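Putative efflux transporter (Bacteroides eggerthii, PDB 4L8J) probably serves as the periplasmic membrane-fusion (adaptor) subunit of an efflux pump of the HlyD type, linking an inner-membrane transporter to an outer-membrane channel. Local coordinates at residues A[198-204]-A[217-223]; A[178-184]-A[243-247]; A[161-165]-A[225-229]; A[88-92]-A[104-109]. One frame throughout, in Å; residues are numbered along the deposited sequence.

Interaction 1 (A[198-204]-A[217-223]); sequences FNARLEE and VTIIIDD
Backbone hydrogen bonds pair R201 with I220 in antiparallel register: R201 N gives to I220 O at 2.7 Å and I220 N returns a bond to R201 O, both lying in the carbonyl planes. Further along, the register slips by one residue. E203 N and E204 N both donate to T218 O, at 2.9 and 3.3 Å, from the same face of its plane, which defines a classic beta bulge.

Side-chain bonds carry the pairing past the strand end. D223 OD2 takes the backbone N-H of N199 through its anti lone pair at 2.9 Å, almost straight (171°). With CG anti to the backbone N (chi1 -180°), N199 swings its amide across to D222 O, which lies exactly in the amide plane, 3.0 Å from ND2; its OD1 accepts from K187. A leucine here would probably leave D222 O and the K187 ammonium each without this partner.

R201 and I220 share one face of the sheet. One face of the R201 guanidinium has I220 CB above it, offset toward the rim, and the salt bridge from R201 to D222 is long, the two planes perpendicular. E203, whose OE1 pairs with R166, lays its chain against I220 CD1.

Among the apolar contacts, A200 CB meets I219 CD1 at 3.8 Å. The hairpin forms two adjacent strands of the six-stranded antiparallel barrel, with strand 166-171 flanking 215-221 and strand 185-190 flanking 198-205.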
loop_
_atom_site.group_PDB
_atom_site.type_symbol
_atom_site.label_atom_id
_atom_site.label_comp_id
_atom_site.label_asym_id
_atom_site.label_seq_id
_atom_site.Cartn_x
_atom_site.Cartn_y
_atom_site.Cartn_z
ATOM N N PHE A 198 1.905 -29.112 -20.893
ATOM C CA PHE A 198 0.862 -29.084 -21.902
ATOM C C PHE A 198 -0.275 -28.147 -21.517
ATOM O O PHE A 198 -0.736 -28.177 -20.378
ATOM C CB PHE A 198 0.291 -30.496 -22.139
ATOM C CG PHE A 198 1.315 -31.513 -22.577
ATOM C CD1 PHE A 198 1.640 -31.662 -23.922
ATOM C CD2 PHE A 198 1.928 -32.354 -21.647
ATOM C CE1 PHE A 198 2.579 -32.628 -24.328
ATOM C CE2 PHE A 198 2.881 -33.287 -22.046
ATOM C CZ PHE A 198 3.193 -33.429 -23.385
ATOM N N ASN A 199 -0.767 -27.368 -22.482
ATOM C CA ASN A 199 -1.918 -26.519 -22.276
ATOM C C ASN A 199 -3.152 -27.399 -22.123
ATOM O O ASN A 199 -3.268 -28.465 -22.745
ATOM C CB ASN A 199 -2.089 -25.533 -23.451
ATOM C CG ASN A 199 -3.280 -24.608 -23.291
ATOM O OD1 ASN A 199 -3.277 -23.679 -22.463
ATOM N ND2 ASN A 199 -4.354 -24.900 -24.018
ATOM N N ALA A 200 -4.070 -26.955 -21.288
ATOM C CA ALA A 200 -5.296 -27.676 -21.063
ATOM C C ALA A 200 -6.413 -26.684 -21.034
ATOM O O ALA A 200 -6.179 -25.519 -20.713
ATOM C CB ALA A 200 -5.221 -28.449 -19.744
ATOM N N ARG A 201 -7.623 -27.116 -21.369
ATOM C CA ARG A 201 -8.752 -26.213 -21.309
ATOM C C ARG A 201 -9.752 -26.688 -20.269
ATOM O O ARG A 201 -9.879 -27.884 -20.023
ATOM C CB ARG A 201 -9.423 -26.040 -22.691
ATOM C CG ARG A 201 -10.024 -27.316 -23.267
ATOM C CD ARG A 201 -10.948 -27.034 -24.443
ATOM N NE ARG A 201 -11.987 -28.065 -24.528
ATOM C CZ ARG A 201 -11.831 -29.225 -25.151
ATOM N NH1 ARG A 201 -10.696 -29.500 -25.779
ATOM N NH2 ARG A 201 -12.806 -30.125 -25.145
ATOM N N LEU A 202 -10.534 -25.752 -19.731
ATOM C CA LEU A 202 -11.577 -26.084 -18.787
ATOM C C LEU A 202 -12.685 -26.879 -19.447
ATOM O O LEU A 202 -13.207 -26.451 -20.473
ATOM C CB LEU A 202 -12.173 -24.797 -18.183
ATOM C CG LEU A 202 -13.292 -24.999 -17.165
ATOM C CD1 LEU A 202 -12.793 -25.804 -15.923
ATOM C CD2 LEU A 202 -13.862 -23.671 -16.750
ATOM N N GLU A 203 -13.094 -27.993 -18.834
ATOM C CA GLU A 203 -14.250 -28.688 -19.343
ATOM C C GLU A 203 -15.448 -28.255 -18.511
ATOM O O GLU A 203 -16.488 -27.897 -19.060
ATOM C CB GLU A 203 -14.094 -30.213 -19.358
ATOM C CG GLU A 203 -15.357 -30.849 -19.940
ATOM C CD GLU A 203 -15.414 -32.354 -20.097
ATOM O OE1 GLU A 203 -15.190 -33.072 -19.097
ATOM O OE2 GLU A 203 -15.768 -32.813 -21.208
ATOM N N GLU A 204 -15.292 -28.275 -17.173
ATOM C CA GLU A 204 -16.345 -27.918 -16.225
ATOM C C GLU A 204 -15.836 -27.988 -14.786
ATOM O O GLU A 204 -14.812 -28.599 -14.530
ATOM C CB GLU A 204 -17.551 -28.868 -16.359
ATOM C CG GLU A 204 -17.181 -30.304 -16.009
ATOM C CD GLU A 204 -18.171 -31.369 -16.418
ATOM O OE1 GLU A 204 -18.742 -31.263 -17.528
ATOM O OE2 GLU A 204 -18.330 -32.341 -15.648
ATOM N N VAL A 217 -12.900 -30.075 -10.383
ATOM C CA VAL A 217 -12.645 -29.466 -11.687
ATOM C C VAL A 217 -12.265 -30.561 -12.675
ATOM O O VAL A 217 -11.458 -31.422 -12.348
ATOM C CB VAL A 217 -11.514 -28.390 -11.623
ATOM C CG1 VAL A 217 -11.335 -27.701 -12.985
ATOM C CG2 VAL A 217 -11.763 -27.332 -10.537
ATOM N N THR A 218 -12.754 -30.461 -13.908
ATOM C CA THR A 218 -12.333 -31.332 -15.001
ATOM C C THR A 218 -11.724 -30.454 -16.082
ATOM O O THR A 218 -12.310 -29.449 -16.463
ATOM C CB THR A 218 -13.470 -32.228 -15.526
ATOM O OG1 THR A 218 -13.975 -32.975 -14.430
ATOM C CG2 THR A 218 -12.970 -33.231 -16.555
ATOM N N ILE A 219 -10.533 -30.830 -16.556
ATOM C CA ILE A 219 -9.852 -30.127 -17.620
ATOM C C ILE A 219 -9.540 -31.152 -18.726
ATOM O O ILE A 219 -9.533 -32.353 -18.456
ATOM C CB ILE A 219 -8.593 -29.353 -17.146
ATOM C CG1 ILE A 219 -7.534 -30.306 -16.509
ATOM C CG2 ILE A 219 -8.961 -28.186 -16.211
ATOM C CD1 ILE A 219 -6.137 -29.633 -16.259
ATOM N N ILE A 220 -9.308 -30.675 -19.964
ATOM C CA ILE A 220 -8.965 -31.527 -21.106
ATOM C C ILE A 220 -7.691 -30.991 -21.756
ATOM O O ILE A 220 -7.541 -29.777 -21.934
ATOM C CB ILE A 220 -10.129 -31.658 -22.121
ATOM C CG1 ILE A 220 -11.361 -32.277 -21.459
ATOM C CG2 ILE A 220 -9.716 -32.499 -23.362
ATOM C CD1 ILE A 220 -12.633 -31.998 -22.211
ATOM N N ILE A 221 -6.763 -31.894 -22.083
ATOM C CA ILE A 221 -5.522 -31.513 -22.769
ATOM C C ILE A 221 -5.895 -30.962 -24.150
ATOM O O ILE A 221 -6.692 -31.574 -24.889
ATOM C CB ILE A 221 -4.522 -32.698 -22.845
ATOM C CG1 ILE A 221 -4.115 -33.189 -21.419
ATOM C CG2 ILE A 221 -3.293 -32.328 -23.698
ATOM C CD1 ILE A 221 -3.189 -32.257 -20.623
ATOM N N ASP A 222 -5.384 -29.760 -24.437
ATOM C CA ASP A 222 -5.642 -29.015 -25.656
ATOM C C ASP A 222 -4.330 -28.411 -26.103
ATOM O O ASP A 222 -4.049 -27.230 -25.858
ATOM C CB ASP A 222 -6.714 -27.952 -25.387
ATOM C CG ASP A 222 -7.285 -27.318 -26.634
ATOM O OD1 ASP A 222 -6.833 -27.680 -27.745
ATOM O OD2 ASP A 222 -8.201 -26.475 -26.503
ATOM N N ASP A 223 -3.482 -29.263 -26.670
ATOM C CA ASP A 223 -2.135 -28.894 -27.065
ATOM C C ASP A 223 -1.683 -29.769 -28.225
ATOM O O ASP A 223 -1.725 -30.997 -28.118
ATOM C CB ASP A 223 -1.177 -29.042 -25.854
ATOM C CG ASP A 223 0.133 -28.305 -25.993
ATOM O OD1 ASP A 223 0.776 -28.433 -27.059
ATOM O OD2 ASP A 223 0.554 -27.657 -25.014
HETATM O O HOH W 1 -8.819 -30.892 -26.816
#

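Interaction 2 (A[178-184]-A[243-247]); sequences LLRAKDA and LASDI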
loop_
_atom_site.group_PDB
_atom_site.type_symbol
_atom_site.label_atom_id
_atom_site.label_comp_id
_atom_site.label_asym_id
_atom_site.label_seq_id
_atom_site.Cartn_x
_atom_site.Cartn_y
_atom_site.Cartn_z
ATOM N N LEU A 178 -10.107 -17.552 -8.142
ATOM C CA LEU A 178 -9.064 -17.824 -9.125
ATOM C C LEU A 178 -9.643 -18.588 -10.302
ATOM O O LEU A 178 -9.240 -18.310 -11.422
ATOM C CB LEU A 178 -7.835 -18.545 -8.521
ATOM C CG LEU A 178 -7.110 -17.752 -7.407
ATOM C CD1 LEU A 178 -6.108 -18.621 -6.660
ATOM C CD2 LEU A 178 -6.467 -16.483 -7.941
ATOM N N LEU A 179 -10.603 -19.511 -10.069
ATOM C CA LEU A 179 -11.258 -20.244 -11.155
ATOM C C LEU A 179 -12.188 -19.339 -11.968
ATOM O O LEU A 179 -12.354 -19.556 -13.160
ATOM C CB LEU A 179 -12.064 -21.435 -10.633
ATOM C CG LEU A 179 -11.257 -22.648 -10.158
ATOM C CD1 LEU A 179 -12.141 -23.581 -9.338
ATOM C CD2 LEU A 179 -10.659 -23.417 -11.340
ATOM N N ARG A 180 -12.802 -18.342 -11.318
ATOM C CA ARG A 180 -13.708 -17.406 -11.969
ATOM C C ARG A 180 -12.953 -16.290 -12.737
ATOM O O ARG A 180 -13.558 -15.658 -13.596
ATOM C CB ARG A 180 -14.644 -16.762 -10.935
ATOM C CG ARG A 180 -15.753 -17.681 -10.453
ATOM C CD ARG A 180 -16.471 -17.071 -9.270
ATOM N NE ARG A 180 -17.749 -17.745 -9.011
ATOM C CZ ARG A 180 -18.566 -17.460 -7.997
ATOM N NH1 ARG A 180 -18.234 -16.522 -7.102
ATOM N NH2 ARG A 180 -19.712 -18.119 -7.856
ATOM N N ALA A 181 -11.667 -16.015 -12.416
ATOM C CA ALA A 181 -10.920 -14.952 -13.092
ATOM C C ALA A 181 -10.941 -15.151 -14.599
ATOM O O ALA A 181 -10.804 -16.276 -15.094
ATOM C CB ALA A 181 -9.484 -14.885 -12.596
ATOM N N LYS A 182 -11.170 -14.040 -15.334
ATOM C CA LYS A 182 -11.225 -14.046 -16.792
ATOM C C LYS A 182 -9.909 -14.530 -17.356
ATOM O O LYS A 182 -8.820 -14.142 -16.887
ATOM C CB LYS A 182 -11.544 -12.633 -17.336
ATOM N N ASP A 183 -10.005 -15.402 -18.356
ATOM C CA ASP A 183 -8.840 -15.927 -19.080
ATOM C C ASP A 183 -7.855 -16.710 -18.165
ATOM O O ASP A 183 -6.672 -16.806 -18.498
ATOM C CB ASP A 183 -8.096 -14.791 -19.848
ATOM C CG ASP A 183 -8.988 -13.916 -20.747
ATOM O OD1 ASP A 183 -9.773 -14.485 -21.545
ATOM O OD2 ASP A 183 -8.924 -12.667 -20.618
ATOM N N ALA A 184 -8.340 -17.288 -17.038
ATOM C CA ALA A 184 -7.524 -18.175 -16.187
ATOM C C ALA A 184 -6.991 -19.320 -17.080
ATOM O O ALA A 184 -7.722 -19.786 -17.963
ATOM C CB ALA A 184 -8.382 -18.734 -15.047
ATOM N N LEU A 243 -2.507 -23.480 -12.292
ATOM C CA LEU A 243 -3.560 -22.504 -12.589
ATOM C C LEU A 243 -2.939 -21.112 -12.540
ATOM O O LEU A 243 -2.316 -20.803 -11.529
ATOM C CB LEU A 243 -4.724 -22.615 -11.562
ATOM C CG LEU A 243 -5.801 -21.486 -11.571
ATOM C CD1 LEU A 243 -6.693 -21.583 -12.776
ATOM C CD2 LEU A 243 -6.663 -21.541 -10.306
ATOM N N ALA A 244 -3.075 -20.292 -13.612
ATOM C CA ALA A 244 -2.567 -18.894 -13.669
ATOM C C ALA A 244 -3.725 -17.949 -13.923
ATOM O O ALA A 244 -4.466 -18.098 -14.913
ATOM C CB ALA A 244 -1.503 -18.713 -14.744
ATOM N N SER A 245 -3.935 -17.035 -12.970
ATOM C CA SER A 245 -5.041 -16.103 -13.033
ATOM C C SER A 245 -4.566 -14.666 -12.839
ATOM O O SER A 245 -4.037 -14.339 -11.772
ATOM C CB SER A 245 -6.079 -16.432 -11.951
ATOM O OG SER A 245 -6.527 -17.776 -11.984
ATOM N N ASP A 246 -4.831 -13.792 -13.827
ATOM C CA ASP A 246 -4.536 -12.376 -13.642
ATOM C C ASP A 246 -5.744 -11.771 -12.930
ATOM O O ASP A 246 -6.803 -11.648 -13.528
ATOM C CB ASP A 246 -4.190 -11.659 -14.961
ATOM C CG ASP A 246 -3.649 -10.242 -14.767
ATOM O OD1 ASP A 246 -3.846 -9.671 -13.675
ATOM O OD2 ASP A 246 -3.054 -9.701 -15.716
ATOM N N ILE A 247 -5.608 -11.468 -11.632
ATOM C CA ILE A 247 -6.710 -10.908 -10.852
ATOM C C ILE A 247 -6.835 -9.371 -10.995
ATOM O O ILE A 247 -7.737 -8.791 -10.406
ATOM C CB ILE A 247 -6.660 -11.318 -9.363
ATOM C CG1 ILE A 247 -5.396 -10.778 -8.647
ATOM C CG2 ILE A 247 -6.843 -12.849 -9.198
ATOM C CD1 ILE A 247 -5.581 -10.852 -7.112
HETATM O O HOH W 2 -8.449 -11.910 -15.615
HETATM O O HOH W 3 -6.271 -14.567 -16.242
#
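S245 and L178 meet through a hydroxyl and a helix carbonyl: S245 OG donates to L178 O at 2.8 Å, arriving 33° out of the carbonyl plane. The serine OG stands beside its own backbone N (chi1 -54°), a rotation that turns the hydroxyl to the last turn of helix 176-180. There L178 O also receives a weak bond from A181 N, so the serine supplies the stronger of these two contacts. A valine in place of S245 would probably deprive L178 O of the stronger bond described here and remove the polar tie between helix end and strand.

The apolar groups are arranged around this bond. L178 presents two different parts: its CB faces L243 CD2 at 3.7 Å, whereas its CD2 meets I247 CG2 at 3.9 Å, the two side chains crossing obliquely. L243 divides its branches in the same manner, CD2 going to L178 and CD1 to A184 CB at 4.0 Å. A181 CB abuts S245 CB at 3.8 Å.

A184 closes a type II turn that starts at A181 and reverses the chain after the helix. Its CA approaches A244 O at 3.3 Å in a CH...O contact. At the turn, two waters each donate to K182 O; one also donates to D246 O, and the other accepts from D246 N at 2.9 Å. A short helix and its turn thus pack against strand 238-246 at the barrel, consistent with the single short helix that accompanies the six-stranded beta-barrel domain of membrane-fusion proteins.

Interaction 3 (A[161-165]-A[225-229]); sequences NTRKL and AFDRT
L165 and T162 hold the guanidinium of R228 between them. L165 CD1 stands 3.4 Å above one face, and T162 CB stands 3.8 Å from the plane on the opposite face, both displaced toward the rim. The sandwich is therefore made of aliphatic carbon on both sides. At the edge, in the guanidinium plane, a water accepts from R228 NH2 at 3.0 Å and donates to K164 O, giving the arginine a bridged link to the backbone of the other loop. R228 NH1 also lies 3.1 Å from T162 O.

The same methyl of L165 serves a second neighbour: CD1 lies near the plane of the F226 ring, at its edge, 4.0 Å from CE2. It is thus placed between an arginine face and an aromatic rim.

A side-chain bend and local turns accompany these contacts. The R228 chain is bent at chi3 (79°), which brings the guanidinium between T162 CB and L165 CD1. Next to T162, N161 OD1 accepts from R163 N at 3.0 Å, in the carbonyl plane and nearly straight, forming an Asx turn. F226 is the centre of an inverse gamma turn, and nearby D227 OD1 receives the T229 hydroxyl at 2.8 Å.

Further out, F226 meets F198 edge-to-face and also touches I221. The contact consequently joins the loop between strands 155-161 and 166-171 to the loop that follows strand 215-221, at the passage from the four-stranded sheet that holds strand 155-161 to the barrel.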
loop_
_atom_site.group_PDB
_atom_site.type_symbol
_atom_site.label_atom_id
_atom_site.label_comp_id
_atom_site.label_asym_id
_atom_site.label_seq_id
_atom_site.Cartn_x
_atom_site.Cartn_y
_atom_site.Cartn_z
ATOM N N ASN A 161 -12.187 -44.980 -25.825
ATOM C CA ASN A 161 -12.259 -43.712 -26.531
ATOM C C ASN A 161 -11.072 -42.844 -26.130
ATOM O O ASN A 161 -10.871 -42.603 -24.937
ATOM C CB ASN A 161 -13.596 -42.999 -26.219
ATOM C CG ASN A 161 -13.936 -41.880 -27.165
ATOM O OD1 ASN A 161 -13.105 -41.037 -27.502
ATOM N ND2 ASN A 161 -15.176 -41.850 -27.635
ATOM N N THR A 162 -10.287 -42.380 -27.116
ATOM C CA THR A 162 -9.080 -41.598 -26.851
ATOM C C THR A 162 -9.200 -40.186 -27.392
ATOM O O THR A 162 -8.200 -39.483 -27.447
ATOM C CB THR A 162 -7.816 -42.309 -27.421
ATOM O OG1 THR A 162 -7.882 -42.380 -28.851
ATOM C CG2 THR A 162 -7.584 -43.675 -26.826
ATOM N N ARG A 163 -10.414 -39.736 -27.743
ATOM C CA ARG A 163 -10.605 -38.382 -28.265
ATOM C C ARG A 163 -10.203 -37.303 -27.243
ATOM O O ARG A 163 -9.642 -36.278 -27.630
ATOM C CB ARG A 163 -12.072 -38.157 -28.703
ATOM N N LYS A 164 -10.480 -37.545 -25.938
ATOM C CA LYS A 164 -10.233 -36.563 -24.896
ATOM C C LYS A 164 -9.398 -37.090 -23.746
ATOM O O LYS A 164 -9.698 -38.138 -23.169
ATOM C CB LYS A 164 -11.579 -36.057 -24.330
ATOM C CG LYS A 164 -12.394 -35.242 -25.314
ATOM C CD LYS A 164 -13.771 -34.908 -24.745
ATOM C CE LYS A 164 -14.638 -34.196 -25.742
ATOM N NZ LYS A 164 -16.049 -34.127 -25.268
ATOM N N LEU A 165 -8.407 -36.316 -23.342
ATOM C CA LEU A 165 -7.670 -36.709 -22.156
ATOM C C LEU A 165 -8.139 -35.799 -21.011
ATOM O O LEU A 165 -7.764 -34.630 -20.953
ATOM C CB LEU A 165 -6.154 -36.684 -22.340
ATOM C CG LEU A 165 -5.487 -37.539 -21.271
ATOM C CD1 LEU A 165 -4.686 -38.618 -21.862
ATOM C CD2 LEU A 165 -4.822 -36.728 -20.215
ATOM N N ALA A 225 1.315 -30.371 -29.275
ATOM C CA ALA A 225 2.488 -31.162 -28.879
ATOM C C ALA A 225 2.112 -32.451 -28.127
ATOM O O ALA A 225 2.968 -33.334 -27.990
ATOM C CB ALA A 225 3.428 -30.328 -28.029
ATOM N N PHE A 226 0.848 -32.575 -27.660
ATOM C CA PHE A 226 0.421 -33.770 -26.938
ATOM C C PHE A 226 0.150 -34.912 -27.902
ATOM O O PHE A 226 -0.985 -35.119 -28.347
ATOM C CB PHE A 226 -0.799 -33.515 -26.026
ATOM C CG PHE A 226 -1.045 -34.670 -25.079
ATOM C CD1 PHE A 226 -0.126 -34.983 -24.083
ATOM C CD2 PHE A 226 -2.187 -35.449 -25.191
ATOM C CE1 PHE A 226 -0.342 -36.057 -23.220
ATOM C CE2 PHE A 226 -2.412 -36.516 -24.319
ATOM C CZ PHE A 226 -1.481 -36.820 -23.344
ATOM N N ASP A 227 1.230 -35.629 -28.240
ATOM C CA ASP A 227 1.250 -36.798 -29.119
ATOM C C ASP A 227 1.194 -38.030 -28.223
ATOM O O ASP A 227 2.132 -38.278 -27.458
ATOM C CB ASP A 227 2.533 -36.753 -29.971
ATOM C CG ASP A 227 2.591 -37.672 -31.177
ATOM O OD1 ASP A 227 1.846 -38.684 -31.198
ATOM O OD2 ASP A 227 3.414 -37.406 -32.081
ATOM N N ARG A 228 0.073 -38.764 -28.265
ATOM C CA ARG A 228 -0.147 -39.927 -27.396
ATOM C C ARG A 228 0.706 -41.149 -27.795
ATOM O O ARG A 228 0.827 -42.088 -27.001
ATOM C CB ARG A 228 -1.633 -40.287 -27.331
ATOM C CG ARG A 228 -2.454 -39.198 -26.642
ATOM C CD ARG A 228 -3.920 -39.549 -26.520
ATOM N NE ARG A 228 -4.158 -40.473 -25.414
ATOM C CZ ARG A 228 -5.296 -40.545 -24.735
ATOM N NH1 ARG A 228 -6.301 -39.727 -25.022
ATOM N NH2 ARG A 228 -5.425 -41.411 -23.736
ATOM N N THR A 229 1.340 -41.112 -28.985
ATOM C CA THR A 229 2.279 -42.150 -29.425
ATOM C C THR A 229 3.606 -41.944 -28.666
ATOM O O THR A 229 4.313 -42.919 -28.418
ATOM C CB THR A 229 2.479 -42.142 -30.954
ATOM O OG1 THR A 229 3.342 -41.068 -31.322
ATOM C CG2 THR A 229 1.164 -42.064 -31.732
HETATM O O HOH W 4 -8.131 -40.743 -22.558
#

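Interaction 4 (A[88-92]-A[104-109]); sequences VERNK and EYEISV
The ring of Y105 has V109 CG2 over one face, 3.5 Å above the plane and offset toward the rim, while K92 and V88 of the partner helix approach its edge. K92 CG lies near the ring plane, 3.5 Å from Y105 OH, and V88 O sits at the same rim by CE1. Y105 CG is anti to the backbone N (chi1 174°), which sends the ring across to the other helix, where CD1 meets N91 CB at 3.7 Å.

The second flat group is the N91 amide. Its ND2 donates to S108 OG at 3.1 Å, with the acceptor close to the amide plane and an N-H...O angle of 160°. S108 OG in turn donates to Y105 O, so the hydroxyl relays the bond back to its own helix. A water accepts from N91 ND2 and donates to E104 OE2 at 2.8 Å, adding a second link between the helices.

V88 CG1 meets V109 CG2 at 4.0 Å, their side chains crossing at about a right angle. K92 NZ closes a salt bridge with E89 along its own helix. Segments 88-92 and 104-109 run antiparallel (153° between directions, axes 9.5 Å apart at closest approach); helices 68-95 and 102-127 so paired form the alpha-helical hairpin characteristic of HlyD-type membrane-fusion proteins.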
loop_
_atom_site.group_PDB
_atom_site.type_symbol
_atom_site.label_atom_id
_atom_site.label_comp_id
_atom_site.label_asym_id
_atom_site.label_seq_id
_atom_site.Cartn_x
_atom_site.Cartn_y
_atom_site.Cartn_z
ATOM N N VAL A 88 -45.937 -53.933 -58.765
ATOM C CA VAL A 88 -46.776 -52.836 -58.228
ATOM C C VAL A 88 -46.869 -51.667 -59.209
ATOM O O VAL A 88 -47.936 -51.055 -59.280
ATOM C CB VAL A 88 -46.377 -52.309 -56.814
ATOM C CG1 VAL A 88 -47.464 -51.404 -56.227
ATOM C CG2 VAL A 88 -46.154 -53.451 -55.867
ATOM N N GLU A 89 -45.770 -51.333 -59.936
ATOM C CA GLU A 89 -45.770 -50.210 -60.891
ATOM C C GLU A 89 -46.692 -50.493 -62.048
ATOM O O GLU A 89 -47.439 -49.608 -62.463
ATOM C CB GLU A 89 -44.353 -49.867 -61.390
ATOM C CG GLU A 89 -43.591 -48.977 -60.420
ATOM C CD GLU A 89 -44.329 -47.765 -59.872
ATOM O OE1 GLU A 89 -44.787 -46.922 -60.678
ATOM O OE2 GLU A 89 -44.441 -47.657 -58.629
ATOM N N ARG A 90 -46.708 -51.751 -62.492
ATOM C CA ARG A 90 -47.588 -52.289 -63.516
ATOM C C ARG A 90 -49.031 -52.175 -63.063
ATOM O O ARG A 90 -49.868 -51.676 -63.816
ATOM C CB ARG A 90 -47.243 -53.761 -63.753
ATOM C CG ARG A 90 -46.985 -54.136 -65.181
ATOM C CD ARG A 90 -46.480 -55.561 -65.224
ATOM N NE ARG A 90 -45.019 -55.627 -65.307
ATOM C CZ ARG A 90 -44.254 -56.451 -64.593
ATOM N NH1 ARG A 90 -44.805 -57.298 -63.728
ATOM N NH2 ARG A 90 -42.937 -56.439 -64.744
ATOM N N ASN A 91 -49.323 -52.624 -61.817
ATOM C CA ASN A 91 -50.678 -52.593 -61.243
ATOM C C ASN A 91 -51.156 -51.169 -60.998
ATOM O O ASN A 91 -52.359 -50.935 -61.103
ATOM C CB ASN A 91 -50.782 -53.460 -59.985
ATOM C CG ASN A 91 -50.652 -54.927 -60.347
ATOM O OD1 ASN A 91 -50.581 -55.266 -61.518
ATOM N ND2 ASN A 91 -50.597 -55.835 -59.376
ATOM N N LYS A 92 -50.239 -50.209 -60.749
ATOM C CA LYS A 92 -50.622 -48.791 -60.593
ATOM C C LYS A 92 -51.212 -48.298 -61.919
ATOM O O LYS A 92 -52.264 -47.658 -61.935
ATOM C CB LYS A 92 -49.429 -47.914 -60.179
ATOM C CG LYS A 92 -49.055 -48.071 -58.736
ATOM C CD LYS A 92 -47.943 -47.128 -58.329
ATOM C CE LYS A 92 -47.479 -47.387 -56.913
ATOM N NZ LYS A 92 -46.270 -46.593 -56.583
ATOM N N GLU A 104 -56.649 -57.003 -55.979
ATOM C CA GLU A 104 -55.419 -57.496 -56.586
ATOM C C GLU A 104 -54.323 -56.449 -56.440
ATOM O O GLU A 104 -53.214 -56.812 -56.074
ATOM C CB GLU A 104 -55.645 -57.887 -58.068
ATOM C CG GLU A 104 -54.460 -58.544 -58.753
ATOM C CD GLU A 104 -53.853 -59.781 -58.123
ATOM O OE1 GLU A 104 -54.611 -60.598 -57.554
ATOM O OE2 GLU A 104 -52.625 -59.975 -58.277
ATOM N N TYR A 105 -54.640 -55.159 -56.676
ATOM C CA TYR A 105 -53.687 -54.066 -56.504
ATOM C C TYR A 105 -53.186 -54.027 -55.046
ATOM O O TYR A 105 -51.985 -53.900 -54.812
ATOM C CB TYR A 105 -54.315 -52.707 -56.894
ATOM C CG TYR A 105 -53.406 -51.535 -56.587
ATOM C CD1 TYR A 105 -52.326 -51.239 -57.402
ATOM C CD2 TYR A 105 -53.621 -50.730 -55.473
ATOM C CE1 TYR A 105 -51.434 -50.222 -57.078
ATOM C CE2 TYR A 105 -52.756 -49.673 -55.166
ATOM C CZ TYR A 105 -51.680 -49.409 -55.988
ATOM O OH TYR A 105 -50.789 -48.410 -55.695
ATOM N N GLU A 106 -54.109 -54.142 -54.083
ATOM C CA GLU A 106 -53.808 -54.105 -52.646
ATOM C C GLU A 106 -52.882 -55.235 -52.237
ATOM O O GLU A 106 -51.944 -55.013 -51.476
ATOM C CB GLU A 106 -55.087 -54.184 -51.840
ATOM C CG GLU A 106 -54.830 -54.068 -50.342
ATOM C CD GLU A 106 -56.108 -54.066 -49.543
ATOM O OE1 GLU A 106 -57.163 -54.349 -50.150
ATOM O OE2 GLU A 106 -56.068 -53.724 -48.338
ATOM N N ILE A 107 -53.154 -56.447 -52.732
ATOM C CA ILE A 107 -52.304 -57.612 -52.500
ATOM C C ILE A 107 -50.897 -57.274 -52.996
ATOM O O ILE A 107 -49.935 -57.508 -52.272
ATOM C CB ILE A 107 -52.903 -58.885 -53.185
ATOM C CG1 ILE A 107 -54.157 -59.387 -52.401
ATOM C CG2 ILE A 107 -51.862 -60.007 -53.324
ATOM C CD1 ILE A 107 -55.110 -60.400 -53.201
ATOM N N SER A 108 -50.774 -56.680 -54.201
ATOM C CA SER A 108 -49.451 -56.353 -54.752
ATOM C C SER A 108 -48.757 -55.249 -53.931
ATOM O O SER A 108 -47.540 -55.316 -53.761
ATOM C CB SER A 108 -49.544 -56.005 -56.240
ATOM O OG SER A 108 -50.065 -54.713 -56.502
ATOM N N VAL A 109 -49.508 -54.313 -53.318
ATOM C CA VAL A 109 -48.875 -53.296 -52.442
ATOM C C VAL A 109 -48.344 -53.961 -51.146
ATOM O O VAL A 109 -47.249 -53.623 -50.664
ATOM C CB VAL A 109 -49.843 -52.132 -52.099
ATOM C CG1 VAL A 109 -49.242 -51.203 -51.055
ATOM C CG2 VAL A 109 -50.221 -51.349 -53.356
HETATM O O HOH W 5 -50.918 -58.785 -60.159
#

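Overall arrangement
Interactions 1 and 2 lie on the beta-barrel and interaction 3 in loops beside it, whereas interaction 4 belongs to the distant helical hairpin. Interaction 1 is the hub: its centre lies about 14 Å from that of interaction 2, which it touches through V217 CG2 and L179 CD1 at 4.0 Å, and about 12 Å from that of interaction 3, which it meets at I221 CG2 and F226 CG, 3.5 Å apart. Interactions 2 and 3 do not touch, their nearest atoms being about 15 Å apart, so each meets the beta hairpin 198-205/215-221 at a separate place. Along the chain, interaction 1 is nested within the loops closed by each of them. Interaction 4 stays about 41 Å from interaction 3 between nearest atoms, consistent with an elongated adaptor protein.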